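Local coordinates for kcn28 (Kitasatospora, PDB 6J31), which is a two-domain protein of the GT-B fold, with two Rossmann-like domains facing each other across a cleft, at residues Gln289-Gly303 against Glu310-Gln323. Sequence-based numbering, arbitrary orientation.
Sequences QLAVLEQADVFVTHG and EGLFSGVPMVVAPQ
Phe299 and Met318 lie on adjoining parallel strands, 298-301 and 318-320, which helix 305-314 links in a beta-alpha-beta unit of the C-terminal Rossmann-like domain of this GT-B fold. The strands exchange a ladder of backbone hydrogen bonds: Phe299 N to Pro317 O (2.9 Å), Val319 N to Phe299 O, Thr301 N to Val319 O and Ala321 N to Thr301 O. Pro317 gives its carbonyl to Phe299 N but has no N-H for a further rung to Asp297 O, where its ring packs instead, so the ladder starts at Phe299. Beta-branched Val300 and Val319 share one face of the sheet, running side by side with CG2 of Val300 4.1 Å from CB of Val319.

On the other face, the Phe299 ring is held between Leu293 CD2 and Thr301 CB, which lie over opposite faces near its rim. With CG anti to the backbone N (chi1 179°), the ring reaches under helix 305-314; glycine suits position 311, because a CB there would run into the sulfur of Met318. Met318 runs alongside, its CG 4.0 Å from Phe299 CD2 and its sulfur in an oblique Met-aromatic contact. Val316 forks against the turn that leads from helix 289-294 into strand 298-301, CG1 against Phe299 CB (3.7 Å) and CG2 toward the carbonyl of Leu293. Between the helices, CD2 of Leu290 packs on the aliphatic CG of Glu310 (3.6 Å), and Ser314, small enough to fit against Leu293 CB, turns OG back in a weak hydrogen bond to Glu310 O.

Past the strand ends, Thr301 OG1 accepts from Gly303 N in an ST turn, and Gly303, at positive phi, lies against Val320 CG1. His302 ND1 donates to Ala321 O at 3.1 Å, a nearly straight bond (168°) with the oxygen in the ring plane, while Gln323 NE2 lies 3.2 Å from His302 CE1 at the ring edge.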
loop_
_atom_site.group_PDB
_atom_site.type_symbol
_atom_site.label_atom_id
_atom_site.label_comp_id
_atom_site.label_asym_id
_atom_site.label_seq_id
_atom_site.Cartn_x
_atom_site.Cartn_y
_atom_site.Cartn_z
ATOM N N GLN A 289 -8.260 -7.465 11.259
ATOM C CA GLN A 289 -7.816 -6.135 11.667
ATOM C C GLN A 289 -8.974 -5.149 11.737
ATOM O O GLN A 289 -9.135 -4.434 12.731
ATOM C CB GLN A 289 -6.732 -5.627 10.720
ATOM C CG GLN A 289 -6.096 -4.340 11.196
ATOM C CD GLN A 289 -4.721 -4.115 10.611
ATOM O OE1 GLN A 289 -3.760 -4.791 10.978
ATOM N NE2 GLN A 289 -4.616 -3.156 9.701
ATOM N N LEU A 290 -9.807 -5.111 10.696
ATOM C CA LEU A 290 -10.927 -4.176 10.687
ATOM C C LEU A 290 -11.906 -4.462 11.819
ATOM O O LEU A 290 -12.531 -3.536 12.348
ATOM C CB LEU A 290 -11.630 -4.227 9.335
ATOM C CG LEU A 290 -10.918 -3.441 8.234
ATOM C CD1 LEU A 290 -11.691 -3.530 6.926
ATOM C CD2 LEU A 290 -10.710 -1.991 8.651
ATOM N N ALA A 291 -12.064 -5.733 12.195
ATOM C CA ALA A 291 -12.939 -6.079 13.310
ATOM C C ALA A 291 -12.365 -5.585 14.633
ATOM O O ALA A 291 -13.093 -5.045 15.474
ATOM C CB ALA A 291 -13.171 -7.589 13.351
ATOM N N VAL A 292 -11.065 -5.795 14.853
ATOM C CA VAL A 292 -10.440 -5.328 16.087
ATOM C C VAL A 292 -10.440 -3.806 16.147
ATOM O O VAL A 292 -10.694 -3.214 17.204
ATOM C CB VAL A 292 -9.016 -5.901 16.215
ATOM C CG1 VAL A 292 -8.325 -5.346 17.454
ATOM C CG2 VAL A 292 -9.063 -7.414 16.269
ATOM N N LEU A 293 -10.154 -3.145 15.020
ATOM C CA LEU A 293 -10.160 -1.685 14.996
ATOM C C LEU A 293 -11.540 -1.121 15.295
ATOM O O LEU A 293 -11.655 0.001 15.800
ATOM C CB LEU A 293 -9.662 -1.175 13.645
ATOM C CG LEU A 293 -8.184 -1.444 13.350
ATOM C CD1 LEU A 293 -7.791 -0.889 11.987
ATOM C CD2 LEU A 293 -7.295 -0.882 14.458
ATOM N N GLU A 294 -12.595 -1.892 15.013
ATOM C CA GLU A 294 -13.948 -1.450 15.329
ATOM C C GLU A 294 -14.118 -1.197 16.820
ATOM O O GLU A 294 -14.918 -0.343 17.218
ATOM C CB GLU A 294 -14.960 -2.494 14.856
ATOM C CG GLU A 294 -16.032 -1.961 13.922
ATOM C CD GLU A 294 -17.056 -3.021 13.549
ATOM O OE1 GLU A 294 -16.742 -3.879 12.695
ATOM O OE2 GLU A 294 -18.174 -2.993 14.108
ATOM N N GLN A 295 -13.379 -1.926 17.656
ATOM C CA GLN A 295 -13.473 -1.804 19.103
ATOM C C GLN A 295 -12.202 -1.227 19.711
ATOM O O GLN A 295 -12.071 -1.193 20.939
ATOM C CB GLN A 295 -13.763 -3.174 19.726
ATOM C CG GLN A 295 -14.842 -3.986 19.017
ATOM C CD GLN A 295 -16.249 -3.519 19.321
ATOM O OE1 GLN A 295 -16.551 -3.094 20.436
ATOM N NE2 GLN A 295 -17.125 -3.604 18.326
ATOM N N ALA A 296 -11.259 -0.787 18.882
ATOM C CA ALA A 296 -9.962 -0.337 19.363
ATOM C C ALA A 296 -9.984 1.126 19.795
ATOM O O ALA A 296 -10.699 1.962 19.231
ATOM C CB ALA A 296 -8.896 -0.540 18.286
ATOM N N ASP A 297 -9.170 1.430 20.806
ATOM C CA ASP A 297 -8.943 2.800 21.237
ATOM C C ASP A 297 -7.595 3.346 20.789
ATOM O O ASP A 297 -7.415 4.568 20.769
ATOM C CB ASP A 297 -9.058 2.896 22.765
ATOM C CG ASP A 297 -10.446 2.522 23.271
ATOM O OD1 ASP A 297 -11.366 3.357 23.146
ATOM O OD2 ASP A 297 -10.625 1.398 23.787
ATOM N N VAL A 298 -6.653 2.475 20.429
ATOM C CA VAL A 298 -5.375 2.886 19.861
ATOM C C VAL A 298 -4.870 1.751 18.984
ATOM O O VAL A 298 -5.227 0.586 19.181
ATOM C CB VAL A 298 -4.337 3.272 20.944
ATOM C CG1 VAL A 298 -3.790 2.042 21.620
ATOM C CG2 VAL A 298 -3.205 4.084 20.332
ATOM N N PHE A 299 -4.055 2.101 17.992
ATOM C CA PHE A 299 -3.560 1.161 16.995
ATOM C C PHE A 299 -2.071 1.406 16.811
ATOM O O PHE A 299 -1.666 2.513 16.446
ATOM C CB PHE A 299 -4.327 1.341 15.677
ATOM C CG PHE A 299 -3.877 0.440 14.560
ATOM C CD1 PHE A 299 -3.283 -0.783 14.814
ATOM C CD2 PHE A 299 -4.070 0.821 13.241
ATOM C CE1 PHE A 299 -2.880 -1.603 13.773
ATOM C CE2 PHE A 299 -3.674 0.006 12.196
ATOM C CZ PHE A 299 -3.078 -1.207 12.461
ATOM N N VAL A 300 -1.255 0.392 17.083
ATOM C CA VAL A 300 0.191 0.486 16.910
ATOM C C VAL A 300 0.574 -0.262 15.638
ATOM O O VAL A 300 0.372 -1.478 15.543
ATOM C CB VAL A 300 0.947 -0.076 18.124
ATOM C CG1 VAL A 300 2.440 0.162 17.960
ATOM C CG2 VAL A 300 0.430 0.539 19.412
ATOM N N THR A 301 1.131 0.461 14.664
ATOM C CA THR A 301 1.423 -0.086 13.346
ATOM C C THR A 301 2.775 0.433 12.872
ATOM O O THR A 301 3.322 1.388 13.428
ATOM C CB THR A 301 0.330 0.282 12.329
ATOM O OG1 THR A 301 0.721 -0.143 11.017
ATOM C CG2 THR A 301 0.096 1.789 12.323
ATOM N N HIS A 302 3.322 -0.218 11.835
ATOM C CA HIS A 302 4.541 0.290 11.208
ATOM C C HIS A 302 4.313 1.604 10.473
ATOM O O HIS A 302 5.275 2.342 10.241
ATOM C CB HIS A 302 5.122 -0.713 10.202
ATOM C CG HIS A 302 6.052 -1.726 10.801
ATOM N ND1 HIS A 302 7.068 -1.392 11.673
ATOM C CD2 HIS A 302 6.155 -3.060 10.600
ATOM C CE1 HIS A 302 7.728 -2.485 12.015
ATOM N NE2 HIS A 302 7.195 -3.511 11.377
ATOM N N GLY A 303 3.078 1.913 10.094
ATOM C CA GLY A 303 2.824 3.054 9.241
ATOM C C GLY A 303 2.717 2.756 7.763
ATOM O O GLY A 303 2.859 3.676 6.950
ATOM N N GLU A 310 -6.687 2.059 7.254
ATOM C CA GLU A 310 -7.612 1.300 8.087
ATOM C C GLU A 310 -7.821 1.974 9.440
ATOM O O GLU A 310 -8.935 1.963 9.981
ATOM C CB GLU A 310 -7.112 -0.130 8.263
ATOM C CG GLU A 310 -7.586 -1.072 7.169
ATOM C CD GLU A 310 -6.909 -2.423 7.235
ATOM O OE1 GLU A 310 -5.922 -2.557 7.989
ATOM O OE2 GLU A 310 -7.373 -3.353 6.544
ATOM N N GLY A 311 -6.761 2.561 10.004
ATOM C CA GLY A 311 -6.918 3.318 11.237
ATOM C C GLY A 311 -7.813 4.529 11.058
ATOM O O GLY A 311 -8.688 4.795 11.886
ATOM N N LEU A 312 -7.602 5.275 9.971
ATOM C CA LEU A 312 -8.432 6.437 9.674
ATOM C C LEU A 312 -9.887 6.041 9.474
ATOM O O LEU A 312 -10.796 6.695 10.000
ATOM C CB LEU A 312 -7.905 7.136 8.422
ATOM C CG LEU A 312 -6.626 7.951 8.572
ATOM C CD1 LEU A 312 -6.137 8.417 7.216
ATOM C CD2 LEU A 312 -6.894 9.133 9.472
ATOM N N PHE A 313 -10.128 4.963 8.726
ATOM C CA PHE A 313 -11.497 4.534 8.462
ATOM C C PHE A 313 -12.222 4.181 9.755
ATOM O O PHE A 313 -13.410 4.485 9.911
ATOM C CB PHE A 313 -11.490 3.346 7.500
ATOM C CG PHE A 313 -12.859 2.834 7.156
ATOM C CD1 PHE A 313 -13.657 3.503 6.242
ATOM C CD2 PHE A 313 -13.347 1.677 7.748
ATOM C CE1 PHE A 313 -14.922 3.030 5.928
ATOM C CE2 PHE A 313 -14.607 1.198 7.438
ATOM C CZ PHE A 313 -15.396 1.874 6.528
ATOM N N SER A 314 -11.519 3.560 10.697
ATOM C CA SER A 314 -12.095 3.163 11.972
ATOM C C SER A 314 -12.052 4.270 13.017
ATOM O O SER A 314 -12.571 4.076 14.119
ATOM C CB SER A 314 -11.372 1.927 12.508
ATOM O OG SER A 314 -11.544 0.827 11.633
ATOM N N GLY A 315 -11.443 5.413 12.708
ATOM C CA GLY A 315 -11.325 6.490 13.671
ATOM C C GLY A 315 -10.545 6.097 14.909
ATOM O O GLY A 315 -10.969 6.382 16.032
ATOM N N VAL A 316 -9.407 5.438 14.716
ATOM C CA VAL A 316 -8.574 4.938 15.801
ATOM C C VAL A 316 -7.237 5.671 15.750
ATOM O O VAL A 316 -6.550 5.629 14.724
ATOM C CB VAL A 316 -8.366 3.416 15.701
ATOM C CG1 VAL A 316 -7.448 2.918 16.804
ATOM C CG2 VAL A 316 -9.702 2.694 15.726
ATOM N N PRO A 317 -6.822 6.351 16.820
ATOM C CA PRO A 317 -5.511 7.005 16.810
ATOM C C PRO A 317 -4.389 5.983 16.749
ATOM O O PRO A 317 -4.545 4.829 17.156
ATOM C CB PRO A 317 -5.489 7.784 18.130
ATOM C CG PRO A 317 -6.449 7.074 19.002
ATOM C CD PRO A 317 -7.519 6.517 18.106
ATOM N N MET A 318 -3.245 6.418 16.224
ATOM C CA MET A 318 -2.180 5.487 15.887
ATOM C C MET A 318 -0.857 5.885 16.527
ATOM O O MET A 318 -0.521 7.068 16.613
ATOM C CB MET A 318 -2.020 5.380 14.363
ATOM C CG MET A 318 -3.209 4.688 13.698
ATOM S SD MET A 318 -3.229 4.771 11.899
ATOM C CE MET A 318 -4.061 6.341 11.650
ATOM N N VAL A 319 -0.123 4.877 16.988
ATOM C CA VAL A 319 1.286 5.007 17.333
ATOM C C VAL A 319 2.073 4.360 16.203
ATOM O O VAL A 319 1.913 3.163 15.934
ATOM C CB VAL A 319 1.604 4.350 18.687
ATOM C CG1 VAL A 319 3.099 4.384 18.951
ATOM C CG2 VAL A 319 0.845 5.045 19.808
ATOM N N VAL A 320 2.892 5.148 15.516
ATOM C CA VAL A 320 3.526 4.730 14.272
ATOM C C VAL A 320 5.006 4.478 14.526
ATOM O O VAL A 320 5.681 5.294 15.163
ATOM C CB VAL A 320 3.331 5.783 13.167
ATOM C CG1 VAL A 320 3.870 5.266 11.849
ATOM C CG2 VAL A 320 1.866 6.151 13.046
ATOM N N ALA A 321 5.508 3.348 14.019
ATOM C CA ALA A 321 6.912 2.958 14.138
ATOM C C ALA A 321 7.448 2.713 12.733
ATOM O O ALA A 321 7.558 1.560 12.289
ATOM C CB ALA A 321 7.082 1.719 15.016
ATOM N N PRO A 322 7.802 3.771 12.007
ATOM C CA PRO A 322 8.193 3.605 10.604
ATOM C C PRO A 322 9.514 2.867 10.468
ATOM O O PRO A 322 10.418 2.996 11.298
ATOM C CB PRO A 322 8.310 5.047 10.101
ATOM C CG PRO A 322 8.667 5.822 11.330
ATOM C CD PRO A 322 7.883 5.177 12.440
ATOM N N GLN A 323 9.617 2.078 9.398
ATOM C CA GLN A 323 10.835 1.329 9.116
ATOM C C GLN A 323 11.125 1.308 7.618
ATOM O O GLN A 323 12.146 1.837 7.171
ATOM C CB GLN A 323 10.725 -0.101 9.664
ATOM C CG GLN A 323 10.277 -0.182 11.124
ATOM C CD GLN A 323 10.996 -1.246 11.925
ATOM O OE1 GLN A 323 11.923 -1.889 11.434
ATOM N NE2 GLN A 323 10.567 -1.439 13.169
#